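Local coordinates for protein choloylglycine hydrolase (PDB 2RLC) that hydrolyses the amide bond of glycine- and taurine-conjugated bile salts, releasing free bile acids, and can also run the reverse conjugation of bile acids with amines, at residues Val84-Ser89 with Asn138-Trp143; Asp10-Phe15 with Cys282-Ile287; Ser272-Tyr277 with Asn291-Asn296; Asn167-Leu172 with Arg230-Arg235. All coordinates share one frame; numbering follows the deposited sequence. Where two conformers were deposited one is given.

Contacts 2, 3 and 4 all reach one antiparallel sheet of the Ntn-hydrolase core, whereas contact 1 belongs to the other sheet and to the loop that follows strand 76-81. Contact 2 sits at the turn of the hairpin 274-282/287-292 and contact 3 at its open end, their centres about 23 Å apart. Contact 4 packs a helix against strand 171-172 at one edge of the sheet. It touches contact 1, where H142 NE2 lies 3.5 Å from L172 CG. Contact 1 alone meets cholate; the Y277 side chain of contact 3 comes to about 6 Å from it, while F15 of contact 2 stays about 12 Å away and V231 of contact 4 about 12 Å from the bound glycine.

Contact 1: residues Val84-Ser89 with Asn138-Trp143; sequences VYVSYS and NTTLHW. With CHD (cholic acid), chain D.
Y88 reaches over to the start of strand 141-146 and takes a hydrogen bond there: L141 N donates to the phenol OH at 2.7 Å, with 149° at the hydrogen. The amide comes in near the plane of the phenol ring, at its edge. CG of Y88 lies anti to the carbonyl carbon (chi1 -51°), which sends the ring out from its loop so that only its far end arrives at the strand. Van der Waals contacts gather around this bond. The OH packs on L141 CB at 3.6 Å, Y88 CE1 makes an apolar contact with W143 CH2 at 4.3 Å, and L141 CB lies over one face of that indole near its rim. Beside Y88, V86 crosses T140 at a slant: V86 CG1 meets both CB and CG2 of T140 at 3.7 Å, and V86 CG2 lies 3.6 Å from L141 O. The loop 84-89, which follows strand 76-81 of the Ntn-hydrolase core, thus lies along one side of 138-143; the other side belongs to the bile acid pocket. There T139 OG1 shares a hydrogen bond with cholate O7 at 3.1 Å, and T139 N adds a weak one. L141 sends two methyls to the steroid: CD1 meets the five-membered ring at C16, and CD2 sits 3.7 Å from C23 of the acid side chain. Just ahead of the strand, T140 OG1 hydrogen-bonds weakly to OD1 of N81, which binds taurine.

Contact 2: residues Asp10-Phe15 with Cys282-Ile287; sequences DGLHLF and CLEKGI
H13 and E284 meet through two hydrogen bonds that use both carboxylate oxygens. The backbone N of H13 donates a hydrogen bond to E284 OE1 at 2.8 Å, and the imidazole ND1 donates one to E284 OE2 at 2.7 Å. The second is nearly straight, 167° at the hydrogen, and uses the syn lone pair of OE2. Ring and carboxylate are almost coplanar, their planes 23° apart, with the oxygen at the imidazole edge. A bend in the glutamate chain at chi2 (85°) folds the acid back toward the strand. Toward the sheet the packing closes up. L283 N bonds to H13 O at 2.9 Å, L14 and C282 form an antiparallel non-hydrogen-bonded pair with CD2 of L14 on C282 CB, and L283 CD1 packs on F15 CB at 4.0 Å. Here the beginning of strand 13-21 meets the turn of the hairpin 274-282/287-292, where G286 and I287 both face C282 in a G1 beta bulge. The outer side is looser: L12 CD1 touches C282 SG and, crossing at about a right angle, the CE of exposed K285, both at 4.0 Å, while CD2 lies on the aliphatic part of E284. Two N-H donors on one acid should fix the rotation of both groups, and the negative charge beside ND1 probably makes protonation of the imidazole easier.

Contact 3: residues Ser272-Tyr277 with Asn291-Asn296; sequences SDLTQY and NTYENN. With SO4 (sulfate ion), chain B.
L274 CG lies over one face of the Y293 ring, displaced toward its rim, with L274 CD1 3.6 Å from Y293 CD2 and the two side chains at about a right angle. The contact is the open end of the antiparallel hairpin 274-282/287-292, part of the core sheet. T275 O sits at the edge of the ring, in its plane, 3.2 Å from Y293 CD2. Chi1 of Y293 (-164°) sets CG anti to its backbone N, which lays the ring along strand 274-282. Its amide donates to Q276 O at 2.8 Å, 42° above the carbonyl plane. Y277 and T292 form a non-hydrogen-bonded pair with CA atoms only 4.0 Å apart. Around this shell, Y293 OH is hydrogen-bonded to R262 N and to E250 of the third subunit, whose H253 stacks on the ring; Y277 OH is hydrogen-bonded to D68. T292 OG1 accepts from N295 N, an ST motif, and hydrogen-bonds N319 O. S272 N and OG hold a sulfate, probably from the crystallisation liquor, that R262 NH1 also binds. Q276 NE2 hydrogen-bonds I21 O; two waters lie between Q276 OE1 and the E294 carboxylate, with more acceptors in reach than protons to give, the second 2.6 Å from E294 OE2.

Contact 4: residues Asn167-Leu172 with Arg230-Arg235; sequences NNIGVL and RVAFLR
The guanidinium of R235 lies flat against the loop ahead of strand 171-172: G170 CA sits over the centre of one face, 3.6 Å above the plane, with I169 C over that face too. At the edge, in the plane, is a water. The arginine chain runs fully extended from CG to NE, with chi1 near 180°, and so carries the flat group out from the helix to the glycine. G170 has no side chain; a CB here would point at the helix and run into R235 NE, so the bare CA can lie against the guanidinium. NE donates outside these segments to A5 O, on the neighbouring strand 3-7, which G170 joins by its backbone. The water at the guanidinium edge hydrogen-bonds I169 O at 2.7 Å and A232 O at 2.9 Å, tying loop to helix. This is a helix-on-sheet packing in the layered Ntn-hydrolase fold, helix 224-242 lying against strand 171-172 at one edge of the sheet. Aliphatic side chains carry the rest: I169 CG2 touches A232 CB at 3.6 Å, and V171 CG2 lies 4.2 Å from A232 CB. V171 also packs on V231 in one of that valine's two conformers, and V171 CG1 reaches R235 CD. Behind the loop, N167 holds the turn in shape. Its OD1 accepts from I169 N, in the carbonyl plane, and from G170 N, 48° above that plane, an Asx turn together with an Asx motif, while ND2 donates to V171 O at 2.8 Å. L201 of the fourth subunit packs on I169, and F199 of that subunit meets F233 edge-to-face.

Contact 1: residues Val84-Ser89 with Asn138-Trp143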
# COMPACT_ATOMS: atom_id res chain seq x y z
N VAL A 84 -4.31 -15.18 -20.14
CA VAL A 84 -5.15 -14.07 -20.65
C VAL A 84 -4.57 -13.32 -21.85
O VAL A 84 -5.22 -13.21 -22.89
CB VAL A 84 -5.59 -13.08 -19.52
CG1 VAL A 84 -6.39 -11.91 -20.09
CG2 VAL A 84 -6.40 -13.81 -18.46
N TYR A 85 -3.35 -12.80 -21.71
CA TYR A 85 -2.75 -11.93 -22.74
C TYR A 85 -2.06 -12.70 -23.87
O TYR A 85 -1.75 -12.11 -24.91
CB TYR A 85 -1.80 -10.91 -22.11
CG TYR A 85 -2.50 -9.92 -21.21
CD1 TYR A 85 -3.03 -8.74 -21.72
CD2 TYR A 85 -2.63 -10.17 -19.84
CE1 TYR A 85 -3.69 -7.82 -20.89
CE2 TYR A 85 -3.28 -9.26 -19.01
CZ TYR A 85 -3.80 -8.09 -19.54
OH TYR A 85 -4.44 -7.20 -18.71
N VAL A 86 -1.82 -13.99 -23.66
CA VAL A 86 -1.20 -14.84 -24.68
C VAL A 86 -2.22 -15.21 -25.76
O VAL A 86 -3.43 -15.23 -25.51
CB VAL A 86 -0.57 -16.11 -24.05
CG1 VAL A 86 -1.61 -17.19 -23.79
CG2 VAL A 86 0.56 -16.64 -24.92
N SER A 87 -1.72 -15.49 -26.96
CA SER A 87 -2.56 -15.97 -28.06
C SER A 87 -1.74 -16.73 -29.10
O SER A 87 -0.99 -16.13 -29.87
CB SER A 87 -3.30 -14.81 -28.73
OG SER A 87 -4.15 -15.28 -29.77
N TYR A 88 -1.90 -18.05 -29.11
CA TYR A 88 -1.22 -18.90 -30.08
C TYR A 88 -2.11 -19.15 -31.29
O TYR A 88 -3.34 -19.14 -31.18
CB TYR A 88 -0.86 -20.25 -29.45
CG TYR A 88 -0.11 -20.17 -28.14
CD1 TYR A 88 1.16 -19.60 -28.07
CD2 TYR A 88 -0.67 -20.69 -26.97
CE1 TYR A 88 1.85 -19.54 -26.86
CE2 TYR A 88 0.01 -20.63 -25.76
CZ TYR A 88 1.28 -20.06 -25.72
OH TYR A 88 1.96 -19.99 -24.52
N SER A 89 -1.48 -19.37 -32.44
CA SER A 89 -2.21 -19.77 -33.64
C SER A 89 -2.69 -21.22 -33.50
O SER A 89 -2.05 -22.02 -32.82
CB SER A 89 -1.33 -19.62 -34.89
OG SER A 89 -0.26 -20.56 -34.88
N ASN A 138 -2.16 -26.89 -24.30
CA ASN A 138 -0.87 -26.38 -23.84
C ASN A 138 -1.04 -25.33 -22.75
O ASN A 138 -2.05 -24.62 -22.70
CB ASN A 138 -0.08 -25.78 -25.00
CG ASN A 138 0.45 -26.84 -25.95
OD1 ASN A 138 0.18 -26.80 -27.15
ND2 ASN A 138 1.22 -27.79 -25.42
N THR A 139 -0.03 -25.22 -21.89
CA THR A 139 0.01 -24.18 -20.86
C THR A 139 0.24 -22.82 -21.52
O THR A 139 1.01 -22.70 -22.47
CB THR A 139 1.14 -24.45 -19.83
OG1 THR A 139 1.16 -25.84 -19.48
CG2 THR A 139 0.94 -23.62 -18.57
N THR A 140 -0.45 -21.80 -21.01
CA THR A 140 -0.25 -20.42 -21.44
C THR A 140 1.11 -19.94 -20.92
O THR A 140 1.34 -19.89 -19.71
CB THR A 140 -1.37 -19.49 -20.93
OG1 THR A 140 -1.44 -19.55 -19.50
CG2 THR A 140 -2.72 -19.90 -21.52
N LEU A 141 2.00 -19.59 -21.85
CA LEU A 141 3.40 -19.31 -21.50
C LEU A 141 3.99 -18.07 -22.15
O LEU A 141 3.57 -17.65 -23.23
CB LEU A 141 4.29 -20.50 -21.84
CG LEU A 141 4.09 -21.85 -21.15
CD1 LEU A 141 4.94 -22.90 -21.85
CD2 LEU A 141 4.44 -21.77 -19.67
N HIS A 142 4.97 -17.49 -21.46
CA HIS A 142 5.94 -16.60 -22.07
C HIS A 142 7.33 -16.98 -21.56
O HIS A 142 7.45 -17.70 -20.56
CB HIS A 142 5.59 -15.11 -21.86
CG HIS A 142 5.69 -14.64 -20.44
ND1 HIS A 142 5.57 -15.47 -19.35
CD2 HIS A 142 5.85 -13.39 -19.94
CE1 HIS A 142 5.69 -14.76 -18.24
NE2 HIS A 142 5.86 -13.50 -18.57
N TRP A 143 8.37 -16.56 -22.27
CA TRP A 143 9.71 -17.06 -22.00
C TRP A 143 10.72 -15.95 -21.75
O TRP A 143 10.64 -14.87 -22.33
CB TRP A 143 10.20 -17.94 -23.16
CG TRP A 143 9.38 -19.17 -23.37
CD1 TRP A 143 9.64 -20.42 -22.89
CD2 TRP A 143 8.16 -19.27 -24.12
NE1 TRP A 143 8.65 -21.30 -23.30
CE2 TRP A 143 7.74 -20.62 -24.05
CE3 TRP A 143 7.39 -18.35 -24.85
CZ2 TRP A 143 6.57 -21.07 -24.69
CZ3 TRP A 143 6.23 -18.81 -25.48
CH2 TRP A 143 5.83 -20.15 -25.39
C1 CHD D . 1.74 -32.16 -19.04
C2 CHD D . 0.42 -31.50 -18.66
C3 CHD D . -0.47 -31.31 -19.89
O3 CHD D . -1.63 -30.57 -19.51
C4 CHD D . 0.28 -30.54 -20.97
C5 CHD D . 1.67 -31.10 -21.31
C6 CHD D . 2.35 -30.20 -22.35
C7 CHD D . 2.96 -28.91 -21.78
O7 CHD D . 1.91 -27.96 -21.57
C8 CHD D . 3.78 -29.13 -20.50
C9 CHD D . 3.07 -30.04 -19.48
C10 CHD D . 2.56 -31.37 -20.08
C11 CHD D . 3.88 -30.21 -18.18
C12 CHD D . 4.31 -28.87 -17.55
O12 CHD D . 3.16 -28.20 -17.01
C13 CHD D . 5.04 -27.97 -18.57
C14 CHD D . 4.13 -27.82 -19.78
C15 CHD D . 4.69 -26.65 -20.61
C16 CHD D . 5.37 -25.78 -19.54
C17 CHD D . 5.16 -26.49 -18.19
C18 CHD D . 6.41 -28.57 -18.91
C19 CHD D . 3.71 -32.30 -20.47
C20 CHD D . 6.18 -26.06 -17.12
C21 CHD D . 5.94 -26.70 -15.75
C22 CHD D . 6.27 -24.53 -16.96
C23 CHD D . 4.92 -23.87 -16.69
O25 CHD D . 3.89 -22.60 -14.98
C24 CHD D . 4.97 -22.91 -15.53
O26 CHD D . 6.07 -22.45 -15.17

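Contact 2: residues Asp10-Phe15 with Cys282-Ile287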
# COMPACT_ATOMS: atom_id res chain seq x y z
N ASP A 10 32.48 -12.38 -9.89
CA ASP A 10 33.55 -12.94 -10.71
C ASP A 10 33.22 -12.88 -12.21
O ASP A 10 33.90 -13.50 -13.04
CB ASP A 10 33.85 -14.38 -10.28
CG ASP A 10 34.30 -14.48 -8.83
OD1 ASP A 10 35.18 -13.69 -8.41
OD2 ASP A 10 33.79 -15.35 -8.10
N GLY A 11 32.18 -12.12 -12.55
CA GLY A 11 31.81 -11.89 -13.94
C GLY A 11 31.07 -13.04 -14.60
O GLY A 11 30.92 -13.06 -15.82
N LEU A 12 30.60 -13.99 -13.79
CA LEU A 12 29.81 -15.11 -14.29
C LEU A 12 28.33 -14.76 -14.26
O LEU A 12 27.92 -13.84 -13.55
CB LEU A 12 30.09 -16.38 -13.48
CG LEU A 12 31.53 -16.90 -13.40
CD1 LEU A 12 31.56 -18.22 -12.64
CD2 LEU A 12 32.16 -17.06 -14.78
N HIS A 13 27.53 -15.51 -15.01
CA HIS A 13 26.13 -15.16 -15.19
C HIS A 13 25.17 -16.23 -14.70
O HIS A 13 25.21 -17.37 -15.17
CB HIS A 13 25.87 -14.79 -16.65
CG HIS A 13 26.63 -13.57 -17.08
ND1 HIS A 13 27.94 -13.61 -17.49
CD2 HIS A 13 26.26 -12.26 -17.12
CE1 HIS A 13 28.35 -12.39 -17.78
NE2 HIS A 13 27.35 -11.55 -17.57
N LEU A 14 24.34 -15.83 -13.74
CA LEU A 14 23.32 -16.69 -13.17
C LEU A 14 21.98 -16.39 -13.81
O LEU A 14 21.64 -15.23 -14.04
CB LEU A 14 23.22 -16.49 -11.65
CG LEU A 14 24.47 -16.65 -10.78
CD1 LEU A 14 24.13 -16.34 -9.33
CD2 LEU A 14 25.08 -18.05 -10.89
N PHE A 15 21.23 -17.45 -14.10
CA PHE A 15 19.89 -17.31 -14.65
C PHE A 15 19.02 -18.43 -14.10
O PHE A 15 19.44 -19.59 -14.07
CB PHE A 15 19.92 -17.35 -16.18
CG PHE A 15 18.56 -17.36 -16.81
CD1 PHE A 15 17.72 -16.25 -16.73
CD2 PHE A 15 18.11 -18.49 -17.49
CE1 PHE A 15 16.45 -16.27 -17.32
CE2 PHE A 15 16.85 -18.52 -18.08
CZ PHE A 15 16.02 -17.41 -17.99
N CYS A 282 24.35 -21.55 -13.53
CA CYS A 282 25.62 -20.88 -13.76
C CYS A 282 25.99 -21.11 -15.22
O CYS A 282 26.57 -22.15 -15.57
CB CYS A 282 26.70 -21.41 -12.82
SG CYS A 282 28.27 -20.55 -13.00
N LEU A 283 25.63 -20.15 -16.06
CA LEU A 283 25.64 -20.33 -17.51
C LEU A 283 27.00 -20.71 -18.09
O LEU A 283 27.08 -21.61 -18.94
CB LEU A 283 25.05 -19.10 -18.22
CG LEU A 283 23.57 -18.80 -17.94
CD1 LEU A 283 23.17 -17.44 -18.51
CD2 LEU A 283 22.65 -19.89 -18.47
N GLU A 284 28.06 -20.05 -17.63
CA GLU A 284 29.42 -20.33 -18.10
C GLU A 284 29.89 -21.75 -17.78
O GLU A 284 30.56 -22.38 -18.61
CB GLU A 284 30.43 -19.33 -17.51
CG GLU A 284 30.44 -17.95 -18.18
CD GLU A 284 29.39 -16.99 -17.63
OE1 GLU A 284 28.55 -17.40 -16.80
OE2 GLU A 284 29.40 -15.81 -18.04
N LYS A 285 29.52 -22.25 -16.61
CA LYS A 285 30.05 -23.51 -16.08
C LYS A 285 29.17 -24.74 -16.36
O LYS A 285 29.59 -25.87 -16.10
CB LYS A 285 30.30 -23.40 -14.57
CG LYS A 285 31.23 -22.25 -14.15
CD LYS A 285 32.65 -22.43 -14.68
CE LYS A 285 33.60 -21.41 -14.06
NZ LYS A 285 33.81 -21.69 -12.61
N GLY A 286 27.97 -24.51 -16.89
CA GLY A 286 27.06 -25.61 -17.21
C GLY A 286 26.54 -26.35 -15.98
O GLY A 286 26.24 -27.54 -16.05
N ILE A 287 26.45 -25.64 -14.86
CA ILE A 287 25.91 -26.22 -13.63
C ILE A 287 24.48 -25.74 -13.41
O ILE A 287 24.21 -24.54 -13.39
CB ILE A 287 26.78 -25.89 -12.38
CG1 ILE A 287 28.25 -26.25 -12.64
CG2 ILE A 287 26.25 -26.65 -11.15
CD1 ILE A 287 29.24 -25.59 -11.69

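Contact 3: residues Ser272-Tyr277 with Asn291-Asn296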
# COMPACT_ATOMS: atom_id res chain seq x y z
N SER A 272 -3.02 -25.07 -2.24
CA SER A 272 -1.98 -24.08 -2.00
C SER A 272 -1.03 -23.97 -3.19
O SER A 272 -0.41 -24.95 -3.61
CB SER A 272 -1.20 -24.39 -0.72
OG SER A 272 -2.00 -24.17 0.42
N ASP A 273 -0.95 -22.76 -3.73
CA ASP A 273 0.03 -22.43 -4.74
C ASP A 273 1.32 -22.11 -4.00
O ASP A 273 1.36 -21.23 -3.15
CB ASP A 273 -0.45 -21.22 -5.55
CG ASP A 273 0.30 -21.05 -6.86
OD1 ASP A 273 1.09 -21.94 -7.24
OD2 ASP A 273 0.09 -20.01 -7.51
N LEU A 274 2.38 -22.85 -4.30
CA LEU A 274 3.65 -22.60 -3.63
C LEU A 274 4.82 -22.59 -4.58
O LEU A 274 4.71 -23.04 -5.73
CB LEU A 274 3.85 -23.58 -2.47
CG LEU A 274 3.79 -25.09 -2.73
CD1 LEU A 274 5.18 -25.62 -3.00
CD2 LEU A 274 3.19 -25.79 -1.54
N THR A 275 5.95 -22.06 -4.12
CA THR A 275 7.19 -22.14 -4.86
C THR A 275 7.74 -23.54 -4.68
O THR A 275 8.36 -23.87 -3.66
CB THR A 275 8.19 -21.06 -4.41
OG1 THR A 275 7.62 -19.77 -4.68
CG2 THR A 275 9.51 -21.19 -5.17
N GLN A 276 7.48 -24.38 -5.68
CA GLN A 276 7.84 -25.79 -5.65
C GLN A 276 9.34 -25.98 -5.70
O GLN A 276 9.90 -26.78 -4.95
CB GLN A 276 7.16 -26.54 -6.80
CG GLN A 276 5.63 -26.52 -6.74
CD GLN A 276 5.06 -27.46 -5.68
OE1 GLN A 276 5.79 -28.17 -4.98
NE2 GLN A 276 3.74 -27.47 -5.56
N TYR A 277 9.99 -25.22 -6.58
CA TYR A 277 11.45 -25.21 -6.65
C TYR A 277 12.00 -23.86 -7.09
O TYR A 277 11.29 -23.02 -7.66
CB TYR A 277 11.98 -26.35 -7.54
CG TYR A 277 11.82 -26.20 -9.04
CD1 TYR A 277 12.74 -25.46 -9.79
CD2 TYR A 277 10.78 -26.83 -9.71
CE1 TYR A 277 12.60 -25.33 -11.17
CE2 TYR A 277 10.63 -26.72 -11.09
CZ TYR A 277 11.54 -25.97 -11.81
OH TYR A 277 11.38 -25.86 -13.18
N ASN A 291 16.97 -25.95 -5.49
CA ASN A 291 16.40 -26.51 -4.27
C ASN A 291 14.89 -26.63 -4.43
O ASN A 291 14.34 -26.25 -5.46
CB ASN A 291 16.82 -25.71 -3.02
CG ASN A 291 16.26 -24.30 -2.99
OD1 ASN A 291 15.44 -23.91 -3.82
ND2 ASN A 291 16.70 -23.52 -2.00
N THR A 292 14.22 -27.17 -3.42
CA THR A 292 12.78 -27.37 -3.50
C THR A 292 12.09 -26.89 -2.23
O THR A 292 12.75 -26.58 -1.23
CB THR A 292 12.40 -28.85 -3.73
OG1 THR A 292 12.78 -29.63 -2.59
CG2 THR A 292 13.09 -29.39 -4.98
N TYR A 293 10.76 -26.83 -2.27
CA TYR A 293 9.99 -26.43 -1.11
C TYR A 293 10.26 -27.36 0.08
O TYR A 293 10.37 -26.92 1.22
CB TYR A 293 8.50 -26.40 -1.45
CG TYR A 293 7.69 -25.64 -0.43
CD1 TYR A 293 7.19 -26.28 0.71
CD2 TYR A 293 7.43 -24.28 -0.59
CE1 TYR A 293 6.46 -25.59 1.65
CE2 TYR A 293 6.69 -23.58 0.35
CZ TYR A 293 6.21 -24.24 1.46
OH TYR A 293 5.49 -23.54 2.40
N GLU A 294 10.40 -28.65 -0.22
CA GLU A 294 10.63 -29.67 0.81
C GLU A 294 12.09 -29.71 1.28
O GLU A 294 12.35 -29.91 2.47
CB GLU A 294 10.18 -31.04 0.31
CG GLU A 294 8.67 -31.18 0.11
CD GLU A 294 8.15 -30.56 -1.19
OE1 GLU A 294 8.97 -30.23 -2.08
OE2 GLU A 294 6.92 -30.42 -1.31
N ASN A 295 13.02 -29.53 0.35
CA ASN A 295 14.45 -29.56 0.66
C ASN A 295 15.16 -28.30 0.17
O ASN A 295 15.42 -28.13 -1.02
CB ASN A 295 15.12 -30.81 0.07
CG ASN A 295 16.62 -30.88 0.37
OD1 ASN A 295 17.13 -30.20 1.26
ND2 ASN A 295 17.33 -31.72 -0.38
N ASN A 296 15.49 -27.42 1.12
CA ASN A 296 16.08 -26.12 0.79
C ASN A 296 17.57 -26.16 0.47
O ASN A 296 18.12 -25.16 0.03
CB ASN A 296 15.81 -25.11 1.90
CG ASN A 296 16.55 -25.44 3.18
OD1 ASN A 296 16.60 -26.59 3.60
ND2 ASN A 296 17.14 -24.42 3.80
S SO4 B . -2.06 -27.84 0.17
O1 SO4 B . -2.68 -26.75 0.92
O2 SO4 B . -2.57 -27.82 -1.20
O3 SO4 B . -0.62 -27.65 0.16
O4 SO4 B . -2.39 -29.12 0.80
O HOH W 1 8.13 -29.57 -4.81
O HOH W 2 5.12 -29.93 -3.09

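Contact 4: residues Asn167-Leu172 with Arg230-Arg235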
# COMPACT_ATOMS: atom_id res chain seq x y z
N ASN A 167 15.23 -7.17 -22.27
CA ASN A 167 14.97 -7.11 -20.84
C ASN A 167 16.14 -6.48 -20.08
O ASN A 167 17.15 -7.15 -19.82
CB ASN A 167 14.62 -8.50 -20.28
CG ASN A 167 14.16 -8.47 -18.82
OD1 ASN A 167 14.35 -7.48 -18.12
ND2 ASN A 167 13.56 -9.56 -18.37
N ASN A 168 15.99 -5.20 -19.75
CA ASN A 168 17.02 -4.46 -19.03
C ASN A 168 16.77 -4.41 -17.53
O ASN A 168 17.53 -3.79 -16.78
CB ASN A 168 17.14 -3.04 -19.59
CG ASN A 168 17.61 -3.01 -21.03
OD1 ASN A 168 17.00 -2.36 -21.88
ND2 ASN A 168 18.70 -3.71 -21.31
N ILE A 169 15.70 -5.07 -17.10
CA ILE A 169 15.33 -5.10 -15.68
C ILE A 169 15.94 -6.32 -14.99
O ILE A 169 16.23 -6.28 -13.79
CB ILE A 169 13.80 -5.05 -15.51
CG1 ILE A 169 13.22 -3.90 -16.33
CG2 ILE A 169 13.43 -4.88 -14.04
CD1 ILE A 169 11.84 -4.16 -16.84
N GLY A 170 16.12 -7.39 -15.75
CA GLY A 170 16.75 -8.62 -15.26
C GLY A 170 15.76 -9.59 -14.63
O GLY A 170 16.17 -10.58 -14.01
N VAL A 171 14.47 -9.31 -14.79
CA VAL A 171 13.42 -10.08 -14.14
C VAL A 171 12.21 -10.32 -15.04
O VAL A 171 12.00 -9.61 -16.04
CB VAL A 171 12.94 -9.43 -12.79
CG1 VAL A 171 14.12 -9.06 -11.91
CG2 VAL A 171 12.07 -8.21 -13.05
N LEU A 172 11.40 -11.31 -14.69
CA LEU A 172 10.13 -11.57 -15.35
C LEU A 172 9.22 -12.28 -14.36
O LEU A 172 9.68 -13.04 -13.52
CB LEU A 172 10.34 -12.44 -16.60
CG LEU A 172 9.14 -12.66 -17.53
CD1 LEU A 172 8.72 -11.36 -18.22
CD2 LEU A 172 9.45 -13.73 -18.58
N ARG A 230 9.02 -6.10 -6.55
CA ARG A 230 9.94 -6.50 -5.48
C ARG A 230 11.30 -6.99 -5.99
O ARG A 230 12.33 -6.48 -5.57
CB ARG A 230 9.30 -7.52 -4.52
CG ARG A 230 8.19 -6.94 -3.66
CD ARG A 230 8.15 -7.53 -2.25
NE ARG A 230 7.93 -8.98 -2.22
CZ ARG A 230 6.75 -9.57 -2.40
NH1 ARG A 230 5.66 -8.86 -2.67
NH2 ARG A 230 6.67 -10.90 -2.34
N VAL A 231 11.30 -7.97 -6.90
CA VAL A 231 12.56 -8.51 -7.42
C VAL A 231 13.36 -7.50 -8.24
O VAL A 231 14.59 -7.50 -8.18
CB VAL A 231 12.40 -9.84 -8.22
CG1 VAL A 231 12.11 -10.99 -7.28
CG2 VAL A 231 11.33 -9.72 -9.31
N ALA A 232 12.66 -6.65 -8.99
CA ALA A 232 13.31 -5.60 -9.77
C ALA A 232 14.13 -4.67 -8.88
O ALA A 232 15.28 -4.36 -9.18
CB ALA A 232 12.28 -4.81 -10.58
N PHE A 233 13.53 -4.26 -7.76
CA PHE A 233 14.20 -3.34 -6.83
C PHE A 233 15.21 -4.02 -5.91
O PHE A 233 16.25 -3.44 -5.61
CB PHE A 233 13.17 -2.52 -6.05
CG PHE A 233 12.59 -1.38 -6.85
CD1 PHE A 233 13.26 -0.16 -6.93
CD2 PHE A 233 11.39 -1.54 -7.53
CE1 PHE A 233 12.73 0.89 -7.68
CE2 PHE A 233 10.86 -0.49 -8.29
CZ PHE A 233 11.53 0.73 -8.35
N LEU A 234 14.92 -5.25 -5.48
CA LEU A 234 15.89 -6.03 -4.71
C LEU A 234 17.16 -6.30 -5.52
O LEU A 234 18.27 -6.18 -5.00
CB LEU A 234 15.29 -7.35 -4.22
CG LEU A 234 14.24 -7.27 -3.11
CD1 LEU A 234 13.58 -8.62 -2.95
CD2 LEU A 234 14.83 -6.81 -1.79
N ARG A 235 16.98 -6.65 -6.79
CA ARG A 235 18.10 -6.85 -7.72
C ARG A 235 18.90 -5.56 -7.93
O ARG A 235 20.13 -5.56 -7.85
CB ARG A 235 17.60 -7.39 -9.06
CG ARG A 235 18.67 -7.65 -10.10
CD ARG A 235 18.05 -8.03 -11.43
NE ARG A 235 19.07 -8.38 -12.42
CZ ARG A 235 19.67 -7.51 -13.24
NH1 ARG A 235 19.35 -6.22 -13.21
NH2 ARG A 235 20.58 -7.95 -14.09
O HOH W 3 16.74 -4.70 -11.65